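Putative oxidoreductase (Bacteroides fragilis NCTC 9343, PDB 3FHL) probably works as a nucleotide-dependent oxidoreductase of the Gfo/Idh/MocA family, with an NAD-binding Rossmann domain joined to a C-terminal alpha/beta domain. Local coordinates at residues S141-R145 and L246-S252; E239-R243 and V254-V258; S151-R155 and L179-L183; D130-V134 and R243-H247. One frame throughout, in Å; residues are numbered along the deposited sequence.

Contact 1 of 4, residues S141-R145 and L246-S252; sequences SLLGR and LHGTLGS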
loop_
_atom_site.group_PDB
_atom_site.type_symbol
_atom_site.label_atom_id
_atom_site.label_comp_id
_atom_site.label_asym_id
_atom_site.label_seq_id
_atom_site.Cartn_x
_atom_site.Cartn_y
_atom_site.Cartn_z
ATOM N N SER C 141 21.093 -4.514 11.435
ATOM C CA SER C 141 21.204 -3.310 10.578
ATOM C C SER C 141 21.483 -3.606 9.103
ATOM O O SER C 141 22.211 -2.871 8.443
ATOM C CB SER C 141 22.244 -2.325 11.129
ATOM O OG SER C 141 21.912 -1.923 12.444
ATOM N N LEU C 142 20.893 -4.683 8.592
ATOM C CA LEU C 142 21.189 -5.169 7.243
ATOM C C LEU C 142 20.714 -4.227 6.132
ATOM O O LEU C 142 21.282 -4.239 5.041
ATOM C CB LEU C 142 20.589 -6.560 7.019
ATOM C CG LEU C 142 21.136 -7.764 7.792
ATOM C CD1 LEU C 142 20.418 -8.994 7.316
ATOM C CD2 LEU C 142 22.632 -7.938 7.595
ATOM N N LEU C 143 19.689 -3.422 6.429
ATOM C CA LEU C 143 19.109 -2.463 5.464
ATOM C C LEU C 143 19.743 -1.091 5.576
ATOM O O LEU C 143 19.380 -0.184 4.834
ATOM C CB LEU C 143 17.585 -2.348 5.652
ATOM C CG LEU C 143 16.810 -3.667 5.649
ATOM C CD1 LEU C 143 15.307 -3.442 5.792
ATOM C CD2 LEU C 143 17.110 -4.456 4.374
ATOM N N GLY C 144 20.701 -0.942 6.494
ATOM C CA GLY C 144 21.251 0.372 6.816
ATOM C C GLY C 144 20.297 1.032 7.789
ATOM O O GLY C 144 19.805 0.384 8.703
ATOM N N ARG C 145 20.034 2.322 7.602
ATOM C CA ARG C 145 19.018 3.018 8.402
ATOM C C ARG C 145 17.640 2.739 7.789
ATOM O O ARG C 145 17.438 3.013 6.609
ATOM C CB ARG C 145 19.306 4.514 8.410
ATOM C CG ARG C 145 18.186 5.369 8.973
ATOM C CD ARG C 145 18.594 6.817 9.126
ATOM N NE ARG C 145 19.123 7.434 7.907
ATOM C CZ ARG C 145 18.385 8.075 7.001
ATOM N NH1 ARG C 145 17.068 8.154 7.143
ATOM N NH2 ARG C 145 18.963 8.622 5.939
ATOM N N LEU C 246 10.209 -3.829 3.732
ATOM C CA LEU C 246 10.960 -2.847 4.498
ATOM C C LEU C 246 11.993 -2.236 3.588
ATOM O O LEU C 246 12.554 -2.928 2.756
ATOM C CB LEU C 246 11.642 -3.510 5.702
ATOM C CG LEU C 246 10.769 -3.734 6.946
ATOM C CD1 LEU C 246 9.810 -4.870 6.761
ATOM C CD2 LEU C 246 11.670 -4.028 8.135
ATOM N N HIS C 247 12.243 -0.941 3.759
ATOM C CA HIS C 247 13.198 -0.244 2.912
ATOM C C HIS C 247 14.113 0.548 3.805
ATOM O O HIS C 247 13.655 1.204 4.729
ATOM C CB HIS C 247 12.472 0.695 1.910
ATOM C CG HIS C 247 11.595 -0.032 0.928
ATOM N ND1 HIS C 247 12.096 -0.913 -0.004
ATOM C CD2 HIS C 247 10.253 -0.027 0.755
ATOM C CE1 HIS C 247 11.101 -1.430 -0.701
ATOM N NE2 HIS C 247 9.969 -0.902 -0.266
ATOM N N GLY C 248 15.409 0.482 3.522
ATOM C CA GLY C 248 16.381 1.296 4.236
ATOM C C GLY C 248 17.320 1.983 3.275
ATOM O O GLY C 248 17.185 1.838 2.046
ATOM N N THR C 249 18.275 2.724 3.829
ATOM C CA THR C 249 19.281 3.443 3.025
ATOM C C THR C 249 20.140 2.519 2.163
ATOM O O THR C 249 20.547 2.894 1.066
ATOM C CB THR C 249 20.206 4.336 3.907
ATOM O OG1 THR C 249 20.801 3.546 4.959
ATOM C CG2 THR C 249 19.398 5.471 4.528
ATOM N N LEU C 250 20.388 1.307 2.650
ATOM C CA LEU C 250 21.281 0.373 1.972
ATOM C C LEU C 250 20.544 -0.705 1.189
ATOM O O LEU C 250 21.133 -1.395 0.351
ATOM C CB LEU C 250 22.237 -0.298 2.986
ATOM C CG LEU C 250 23.341 0.579 3.607
ATOM C CD1 LEU C 250 24.288 -0.264 4.466
ATOM C CD2 LEU C 250 24.130 1.313 2.531
ATOM N N GLY C 251 19.269 -0.880 1.484
ATOM C CA GLY C 251 18.543 -1.957 0.844
ATOM C C GLY C 251 17.157 -2.229 1.355
ATOM O O GLY C 251 16.626 -1.480 2.162
ATOM N N SER C 252 16.592 -3.329 0.869
ATOM C CA SER C 252 15.213 -3.695 1.112
ATOM C C SER C 252 15.071 -5.165 1.464
ATOM O O SER C 252 15.906 -5.985 1.093
ATOM C CB SER C 252 14.367 -3.400 -0.134
ATOM O OG SER C 252 14.458 -2.013 -0.482
#

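Contact 2 of 4, residues E239-R243 and V254-V258; sequences EAEPR and VKYGV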
loop_
_atom_site.group_PDB
_atom_site.type_symbol
_atom_site.label_atom_id
_atom_site.label_comp_id
_atom_site.label_asym_id
_atom_site.label_seq_id
_atom_site.Cartn_x
_atom_site.Cartn_y
_atom_site.Cartn_z
ATOM N N GLU C 239 -3.914 -11.671 -6.064
ATOM C CA GLU C 239 -2.478 -11.762 -6.057
ATOM C C GLU C 239 -2.008 -10.955 -4.848
ATOM O O GLU C 239 -2.261 -9.756 -4.745
ATOM C CB GLU C 239 -1.879 -11.238 -7.355
ATOM C CG GLU C 239 -0.352 -11.290 -7.403
ATOM C CD GLU C 239 0.212 -12.706 -7.452
ATOM O OE1 GLU C 239 -0.534 -13.669 -7.766
ATOM O OE2 GLU C 239 1.424 -12.837 -7.189
ATOM N N ALA C 240 -1.351 -11.651 -3.931
ATOM C CA ALA C 240 -1.043 -11.121 -2.632
ATOM C C ALA C 240 0.026 -10.050 -2.711
ATOM O O ALA C 240 1.020 -10.198 -3.414
ATOM C CB ALA C 240 -0.591 -12.253 -1.703
ATOM N N GLU C 241 -0.195 -8.961 -1.983
ATOM C CA GLU C 241 0.875 -8.004 -1.712
ATOM C C GLU C 241 1.833 -8.616 -0.673
ATOM O O GLU C 241 1.462 -9.575 -0.002
ATOM C CB GLU C 241 0.263 -6.681 -1.223
ATOM C CG GLU C 241 -0.279 -5.879 -2.384
ATOM C CD GLU C 241 -1.207 -4.741 -1.998
ATOM O OE1 GLU C 241 -1.031 -4.111 -0.930
ATOM O OE2 GLU C 241 -2.115 -4.461 -2.806
ATOM N N PRO C 242 3.074 -8.090 -0.551
ATOM C CA PRO C 242 3.995 -8.685 0.418
ATOM C C PRO C 242 3.451 -8.639 1.841
ATOM O O PRO C 242 2.737 -7.698 2.199
ATOM C CB PRO C 242 5.226 -7.784 0.330
ATOM C CG PRO C 242 5.151 -7.188 -1.058
ATOM C CD PRO C 242 3.705 -6.987 -1.306
ATOM N N ARG C 243 3.782 -9.660 2.628
ATOM C CA ARG C 243 3.514 -9.672 4.055
ATOM C C ARG C 243 4.319 -8.552 4.718
ATOM O O ARG C 243 3.791 -7.804 5.534
ATOM C CB ARG C 243 3.878 -11.046 4.653
ATOM C CG ARG C 243 3.810 -11.123 6.191
ATOM C CD ARG C 243 2.386 -11.180 6.741
ATOM N NE ARG C 243 2.369 -10.947 8.187
ATOM C CZ ARG C 243 2.376 -9.743 8.754
ATOM N NH1 ARG C 243 2.362 -9.631 10.077
ATOM N NH2 ARG C 243 2.399 -8.651 8.004
ATOM N N VAL C 254 11.781 -8.015 1.397
ATOM C CA VAL C 254 10.409 -8.269 0.959
ATOM C C VAL C 254 10.038 -9.738 1.184
ATOM O O VAL C 254 10.697 -10.642 0.668
ATOM C CB VAL C 254 10.213 -7.931 -0.562
ATOM C CG1 VAL C 254 8.769 -8.038 -0.929
ATOM C CG2 VAL C 254 10.715 -6.521 -0.904
ATOM N N LYS C 255 8.952 -9.963 1.915
ATOM C CA LYS C 255 8.519 -11.298 2.300
ATOM C C LYS C 255 7.055 -11.525 1.910
ATOM O O LYS C 255 6.228 -10.639 2.070
ATOM C CB LYS C 255 8.686 -11.437 3.830
ATOM C CG LYS C 255 8.185 -12.741 4.451
ATOM C CD LYS C 255 9.291 -13.778 4.509
ATOM C CE LYS C 255 8.970 -14.949 5.443
ATOM N NZ LYS C 255 7.835 -15.784 4.962
ATOM N N TYR C 256 6.745 -12.713 1.397
ATOM C CA TYR C 256 5.362 -13.111 1.113
ATOM C C TYR C 256 4.926 -14.278 1.977
ATOM O O TYR C 256 5.761 -15.021 2.500
ATOM C CB TYR C 256 5.215 -13.524 -0.361
ATOM C CG TYR C 256 5.391 -12.374 -1.333
ATOM C CD1 TYR C 256 4.278 -11.699 -1.849
ATOM C CD2 TYR C 256 6.663 -11.943 -1.717
ATOM C CE1 TYR C 256 4.432 -10.624 -2.740
ATOM C CE2 TYR C 256 6.826 -10.865 -2.602
ATOM C CZ TYR C 256 5.700 -10.217 -3.103
ATOM O OH TYR C 256 5.854 -9.170 -3.975
ATOM N N GLY C 257 3.615 -14.441 2.105
ATOM C CA GLY C 257 3.040 -15.642 2.703
ATOM C C GLY C 257 2.711 -15.429 4.162
ATOM O O GLY C 257 2.877 -14.322 4.686
ATOM N N VAL C 258 2.248 -16.492 4.822
ATOM C CA VAL C 258 1.952 -16.435 6.253
ATOM C C VAL C 258 2.669 -17.540 7.023
ATOM O O VAL C 258 3.144 -18.517 6.446
ATOM C CB VAL C 258 0.429 -16.511 6.562
ATOM C CG1 VAL C 258 -0.264 -15.196 6.193
ATOM C CG2 VAL C 258 -0.215 -17.709 5.872
HETATM O O HOH W 1 1.840 -12.152 1.017
#

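Contact 3 of 4, residues S151-R155 and L179-L183; sequences STFAR and LGSHL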
loop_
_atom_site.group_PDB
_atom_site.type_symbol
_atom_site.label_atom_id
_atom_site.label_comp_id
_atom_site.label_asym_id
_atom_site.label_seq_id
_atom_site.Cartn_x
_atom_site.Cartn_y
_atom_site.Cartn_z
ATOM N N SER C 151 3.444 -3.553 6.331
ATOM C CA SER C 151 3.038 -4.850 6.843
ATOM C C SER C 151 1.592 -5.082 6.413
ATOM O O SER C 151 0.714 -4.279 6.707
ATOM C CB SER C 151 3.212 -4.869 8.382
ATOM O OG SER C 151 2.573 -5.979 8.994
ATOM N N THR C 152 1.346 -6.183 5.708
ATOM C CA THR C 152 0.053 -6.434 5.095
ATOM C C THR C 152 -0.394 -7.878 5.238
ATOM O O THR C 152 0.405 -8.780 5.010
ATOM C CB THR C 152 0.113 -6.148 3.555
ATOM O OG1 THR C 152 0.557 -4.811 3.333
ATOM C CG2 THR C 152 -1.251 -6.387 2.844
ATOM N N PHE C 153 -1.661 -8.094 5.605
ATOM C CA PHE C 153 -2.290 -9.408 5.440
ATOM C C PHE C 153 -3.190 -9.461 4.205
ATOM O O PHE C 153 -4.327 -8.973 4.209
ATOM C CB PHE C 153 -3.109 -9.813 6.672
ATOM C CG PHE C 153 -2.309 -10.453 7.771
ATOM C CD1 PHE C 153 -1.424 -11.500 7.502
ATOM C CD2 PHE C 153 -2.471 -10.035 9.093
ATOM C CE1 PHE C 153 -0.699 -12.100 8.529
ATOM C CE2 PHE C 153 -1.745 -10.631 10.128
ATOM C CZ PHE C 153 -0.860 -11.660 9.845
ATOM N N ALA C 154 -2.674 -10.084 3.153
ATOM C CA ALA C 154 -3.377 -10.224 1.897
ATOM C C ALA C 154 -4.202 -11.502 1.895
ATOM O O ALA C 154 -3.683 -12.598 2.131
ATOM C CB ALA C 154 -2.379 -10.237 0.773
ATOM N N ARG C 155 -5.494 -11.366 1.643
ATOM C CA ARG C 155 -6.362 -12.534 1.557
ATOM C C ARG C 155 -7.253 -12.413 0.329
ATOM O O ARG C 155 -7.382 -11.340 -0.242
ATOM C CB ARG C 155 -7.219 -12.659 2.827
ATOM C CG ARG C 155 -6.415 -12.922 4.104
ATOM C CD ARG C 155 -7.287 -13.476 5.223
ATOM N NE ARG C 155 -6.489 -13.967 6.348
ATOM C CZ ARG C 155 -6.978 -14.295 7.543
ATOM N NH1 ARG C 155 -8.279 -14.180 7.798
ATOM N NH2 ARG C 155 -6.154 -14.730 8.491
ATOM N N LEU C 179 -7.520 -8.646 12.229
ATOM C CA LEU C 179 -6.148 -8.752 11.738
ATOM C C LEU C 179 -5.324 -7.529 12.058
ATOM O O LEU C 179 -4.116 -7.624 12.243
ATOM C CB LEU C 179 -6.106 -9.017 10.227
ATOM C CG LEU C 179 -6.643 -10.381 9.776
ATOM C CD1 LEU C 179 -6.431 -10.530 8.290
ATOM C CD2 LEU C 179 -5.958 -11.507 10.529
ATOM N N GLY C 180 -5.977 -6.376 12.102
ATOM C CA GLY C 180 -5.289 -5.135 12.417
ATOM C C GLY C 180 -4.660 -5.127 13.793
ATOM O O GLY C 180 -3.571 -4.574 13.955
ATOM N N SER C 181 -5.333 -5.735 14.777
ATOM C CA SER C 181 -4.766 -5.884 16.124
ATOM C C SER C 181 -3.366 -6.497 16.068
ATOM O O SER C 181 -2.439 -5.946 16.647
ATOM C CB SER C 181 -5.676 -6.704 17.049
ATOM O OG SER C 181 -5.933 -7.990 16.499
ATOM N N HIS C 182 -3.204 -7.591 15.322
ATOM C CA HIS C 182 -1.890 -8.236 15.196
ATOM C C HIS C 182 -0.827 -7.329 14.576
ATOM O O HIS C 182 0.311 -7.301 15.037
ATOM C CB HIS C 182 -1.974 -9.532 14.371
ATOM C CG HIS C 182 -2.881 -10.570 14.948
ATOM N ND1 HIS C 182 -2.563 -11.293 16.076
ATOM C CD2 HIS C 182 -4.077 -11.042 14.523
ATOM C CE1 HIS C 182 -3.536 -12.146 16.335
ATOM N NE2 HIS C 182 -4.464 -12.016 15.405
ATOM N N LEU C 183 -1.198 -6.589 13.531
ATOM C CA LEU C 183 -0.239 -5.758 12.794
ATOM C C LEU C 183 0.161 -4.532 13.584
ATOM O O LEU C 183 1.318 -4.119 13.543
ATOM C CB LEU C 183 -0.818 -5.316 11.431
ATOM C CG LEU C 183 -1.253 -6.443 10.475
ATOM C CD1 LEU C 183 -1.586 -5.886 9.114
ATOM C CD2 LEU C 183 -0.160 -7.526 10.331
HETATM O O HOH W 2 3.077 -5.255 11.641
#

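Contact 4 of 4, residues D130-V134 and R243-H247; sequences DFLTV and RFALH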
loop_
_atom_site.group_PDB
_atom_site.type_symbol
_atom_site.label_atom_id
_atom_site.label_comp_id
_atom_site.label_asym_id
_atom_site.label_seq_id
_atom_site.Cartn_x
_atom_site.Cartn_y
_atom_site.Cartn_z
ATOM N N ASP C 130 7.995 -14.752 10.134
ATOM C CA ASP C 130 8.251 -13.530 9.368
ATOM C C ASP C 130 8.635 -12.344 10.237
ATOM O O ASP C 130 9.634 -11.699 9.971
ATOM C CB ASP C 130 7.093 -13.188 8.400
ATOM C CG ASP C 130 5.711 -13.266 9.048
ATOM O OD1 ASP C 130 5.547 -12.928 10.239
ATOM O OD2 ASP C 130 4.767 -13.665 8.341
ATOM N N PHE C 131 7.855 -12.093 11.292
ATOM C CA PHE C 131 8.132 -10.978 12.225
ATOM C C PHE C 131 9.426 -11.148 13.023
ATOM O O PHE C 131 10.207 -10.190 13.196
ATOM C CB PHE C 131 6.953 -10.786 13.172
ATOM C CG PHE C 131 7.102 -9.608 14.092
ATOM C CD1 PHE C 131 7.130 -8.307 13.582
ATOM C CD2 PHE C 131 7.202 -9.793 15.464
ATOM C CE1 PHE C 131 7.264 -7.214 14.423
ATOM C CE2 PHE C 131 7.337 -8.682 16.328
ATOM C CZ PHE C 131 7.359 -7.400 15.799
ATOM N N LEU C 132 9.665 -12.364 13.521
ATOM C CA LEU C 132 10.948 -12.682 14.162
ATOM C C LEU C 132 12.127 -12.446 13.224
ATOM O O LEU C 132 13.182 -11.988 13.647
ATOM C CB LEU C 132 10.953 -14.138 14.667
ATOM C CG LEU C 132 10.064 -14.436 15.882
ATOM C CD1 LEU C 132 10.144 -15.925 16.232
ATOM C CD2 LEU C 132 10.476 -13.602 17.101
ATOM N N THR C 133 11.943 -12.761 11.944
ATOM C CA THR C 133 12.982 -12.518 10.965
ATOM C C THR C 133 13.163 -11.025 10.740
ATOM O O THR C 133 14.290 -10.548 10.682
ATOM C CB THR C 133 12.677 -13.236 9.645
ATOM O OG1 THR C 133 12.488 -14.636 9.904
ATOM C CG2 THR C 133 13.829 -13.068 8.689
ATOM N N VAL C 134 12.055 -10.287 10.650
ATOM C CA VAL C 134 12.121 -8.812 10.575
ATOM C C VAL C 134 12.928 -8.234 11.751
ATOM O O VAL C 134 13.842 -7.454 11.535
ATOM C CB VAL C 134 10.702 -8.154 10.469
ATOM C CG1 VAL C 134 10.747 -6.624 10.755
ATOM C CG2 VAL C 134 10.065 -8.447 9.097
ATOM N N ARG C 243 3.782 -9.660 2.628
ATOM C CA ARG C 243 3.514 -9.672 4.055
ATOM C C ARG C 243 4.319 -8.552 4.718
ATOM O O ARG C 243 3.791 -7.804 5.534
ATOM C CB ARG C 243 3.878 -11.046 4.653
ATOM C CG ARG C 243 3.810 -11.123 6.191
ATOM C CD ARG C 243 2.386 -11.180 6.741
ATOM N NE ARG C 243 2.369 -10.947 8.187
ATOM C CZ ARG C 243 2.376 -9.743 8.754
ATOM N NH1 ARG C 243 2.362 -9.631 10.077
ATOM N NH2 ARG C 243 2.399 -8.651 8.004
ATOM N N PHE C 244 5.584 -8.436 4.335
ATOM C CA PHE C 244 6.424 -7.329 4.776
ATOM C C PHE C 244 7.183 -6.749 3.607
ATOM O O PHE C 244 7.671 -7.482 2.739
ATOM C CB PHE C 244 7.443 -7.773 5.832
ATOM C CG PHE C 244 6.854 -8.000 7.207
ATOM C CD1 PHE C 244 6.699 -9.295 7.701
ATOM C CD2 PHE C 244 6.459 -6.926 8.009
ATOM C CE1 PHE C 244 6.145 -9.515 8.987
ATOM C CE2 PHE C 244 5.910 -7.142 9.275
ATOM C CZ PHE C 244 5.753 -8.430 9.766
ATOM N N ALA C 245 7.295 -5.427 3.588
ATOM C CA ALA C 245 8.255 -4.778 2.707
ATOM C C ALA C 245 8.904 -3.704 3.541
ATOM O O ALA C 245 8.230 -2.807 4.024
ATOM C CB ALA C 245 7.574 -4.168 1.475
ATOM N N LEU C 246 10.209 -3.829 3.732
ATOM C CA LEU C 246 10.960 -2.847 4.498
ATOM C C LEU C 246 11.993 -2.236 3.588
ATOM O O LEU C 246 12.554 -2.928 2.756
ATOM C CB LEU C 246 11.642 -3.510 5.702
ATOM C CG LEU C 246 10.769 -3.734 6.946
ATOM C CD1 LEU C 246 9.810 -4.870 6.761
ATOM C CD2 LEU C 246 11.670 -4.028 8.135
ATOM N N HIS C 247 12.243 -0.941 3.759
ATOM C CA HIS C 247 13.198 -0.244 2.912
ATOM C C HIS C 247 14.113 0.548 3.805
ATOM O O HIS C 247 13.655 1.204 4.729
ATOM C CB HIS C 247 12.472 0.695 1.910
ATOM C CG HIS C 247 11.595 -0.032 0.928
ATOM N ND1 HIS C 247 12.096 -0.913 -0.004
ATOM C CD2 HIS C 247 10.253 -0.027 0.755
ATOM C CE1 HIS C 247 11.101 -1.430 -0.701
ATOM N NE2 HIS C 247 9.969 -0.902 -0.266
HETATM O O HOH W 3 3.222 -11.990 11.476
#

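Contact 1 of 4, residues S141-R145 and L246-S252
Leu143 meets the 246-252 hairpin with both its side chain and its carbonyl. Its CD1 methyl lies against Leu246 CB at 3.7 Å, and the two side chains cross at about a right angle. Its CD2 methyl packs against the backbone of Ser252. The isobutyl group therefore touches both strands of the hairpin, 244-248 and 252-255. The carbonyl of Leu143 enters the turn between them. Leu250 N donates to Leu143 O at 2.8 Å, from above the carbonyl plane, 38° out of it. Gly251 N adds a weak bond to the same oxygen. The loop between helix 129-139 and strand 146-154 thus packs against the turn of a beta hairpin. The loop leaves the helix through a Schellman motif at Ser141 and runs through a type I turn, Ser141 to Gly144. Gly144 comes next and has a positive phi. Its CA lies 3.8 Å from Leu250 CG and 3.7 Å from Thr249 OG1, so the backbone itself packs closely against the turn. Arg145 is bonded to Thr249 through both its backbone N and its carbonyl O. Arg145 N donates to Thr249 OG1 at 3.0 Å, and Thr249 N returns a bond to Arg145 O at 2.9 Å. The hydroxyl reaches Arg145 because chi1 of 54° sets it between the backbone N and carbonyl carbon of Thr249. This places Thr249 CG2 over one face of the Arg145 guanidinium, 3.5 Å from NH2, toward the rim. That NH2 bonds to Leu204 O of the second subunit.

Contact 2 of 4, residues E239-R243 and V254-V258
Arg243 and Tyr256 bury the most surface in this contact, followed by Pro242. The aliphatic start of Arg243 lies beside the backbone of Gly257, with Arg243 CB 3.4 Å from Gly257 O. Its CG stands anti to the backbone N (chi1 172°), and a bend at chi2 then leads the guanidinium away from the 254-258 segment, toward Ser151. The backbone of Arg243 gives one link across the contact: its N donates to Lys255 O at 2.7 Å, a weak bond because the angle at the hydrogen is only 123°.

Tyr256 turns its ring back over the 239-243 segment. CB leaves the backbone away from that segment, but chi1 of -67° brings the ring round beside Pro242. Pro242 CA lies over one face in a CH-pi contact, 4.0 Å from the ring centroid and offset toward the rim. Pro242 CG touches the phenol end, 3.6 Å from Tyr256 OH. At the ring edge, in its plane, Ala240 O approaches Tyr256 CE1 at 3.5 Å. Pro242 also packs on strand 252-255, where its CG is 3.7 Å from Val254 CG1. A water bridges the two backbones, donating to Glu241 O and accepting from Gly257 N.

On the subunit interface, Tyr256 packs against Tyr256 of the second subunit, and Glu241 bonds to His247 of that subunit. Within the chain, Ala240 touches Ala154 on strand 146-154. The 239-243 loop leads from strand 228-234 into strand 244-248, which pairs antiparallel with strand 252-255.

Contact 3 of 4, residues S151-R155 and L179-L183
Phe153 packs against Leu179 and Leu183, two residues four positions apart at the start of helix 180-191. Leu183 CD2 touches Phe153 CE2 at 3.5 Å, and Leu179 CD1 reaches Phe153 CB at 3.8 Å. Both leucines approach the aromatic side chain obliquely. His182 CB comes to the ring edge, near its plane.

Leu179 has a second neighbour in Arg155. The two side chains come from opposite directions, and Leu179 CD1 sits over the centre of one guanidinium face, 3.8 Å above its plane. Arg155 is extended from CG to NE, which carries the flat group out to the leucine. Its NH1 has a weak hydrogen bond to Tyr235 OH.

At the other end, chi1 of 167° swings the Ser151 hydroxyl toward the helix, and its OG meets Leu183 CD2 at 3.4 Å. The hydroxyl donates to a water 2.8 Å from OG, and that water donates to Leu183 O. Ser151 OG also receives a bond from Arg243 NH2. One hydroxyl thus links the strand to Arg243 directly and to the helix backbone through the water. Arg243 also makes a cation-pi contact with Phe153.

Ser151 and Phe153 alternate with Thr152 along strand 146-154, which puts their side chains on the helix-facing side. Helix 180-191 thus covers one face of the mixed sheet, as in the open-faced alpha/beta C-terminal domains of the Gfo/Idh/MocA family.

Contact 4 of 4, residues D130-V134 and R243-H247
Asp130 OD1 lies 2.8 Å from a water that probably donates to it, and takes a weak bond from Phe131 N of its own helix. The same water accepts from Arg243 NH1 at 2.9 Å and so joins the two segments. The direct ion pair is long: Asp130 OD2 lies 3.6 Å from Arg243 NE, and the carboxylate and guanidinium planes are 78° apart. The stronger partner of Arg243 is Ser151, which holds its NH2. Chi1 of 47° turns the carboxylate of Asp130 toward Arg243.

Phe244 packs beside this polar group. Arg243 NH2 is over one face of its ring, toward the rim. Val134 CG2 covers the opposite face in a CH-pi contact, 3.8 Å from the ring centroid. Asp130 CB sits in plane at the ring edge. Phe244 CZ in turn meets the edge of the Phe131 ring, 4.1 Å from CD1. One turn on from Asp130, Val134 CG1 touches Leu246 CD2 at 3.8 Å.

Arg243 and Phe244 both face Lys255, a classic beta bulge at the start of the strand. The axes of segments 130-134 and 244-247 run nearly parallel, 9° apart, with a closest approach of 10.6 Å. This is helix-on-sheet packing in an alpha/beta domain.

Overall arrangement
From the N terminus, the chain first builds the parallel Rossmann sheet, then enters helix 129-139. Contact 4 starts there and closes a long loop on strand 244-248. Contact 1 starts just beyond the helix and ends on the same strand and its hairpin turn. Contact 3 is nested inside both loops and joins strand 146-154 to helix 180-191. Contact 2 follows contact 3 in series. It crosses contact 1, and it begins where contact 4 ends. Arg243 is shared by contacts 2 and 4 and touches contact 3. Together the contacts tie two helices and the connecting loops to one mixed sheet. Contacts 1 and 2 also reach the second subunit.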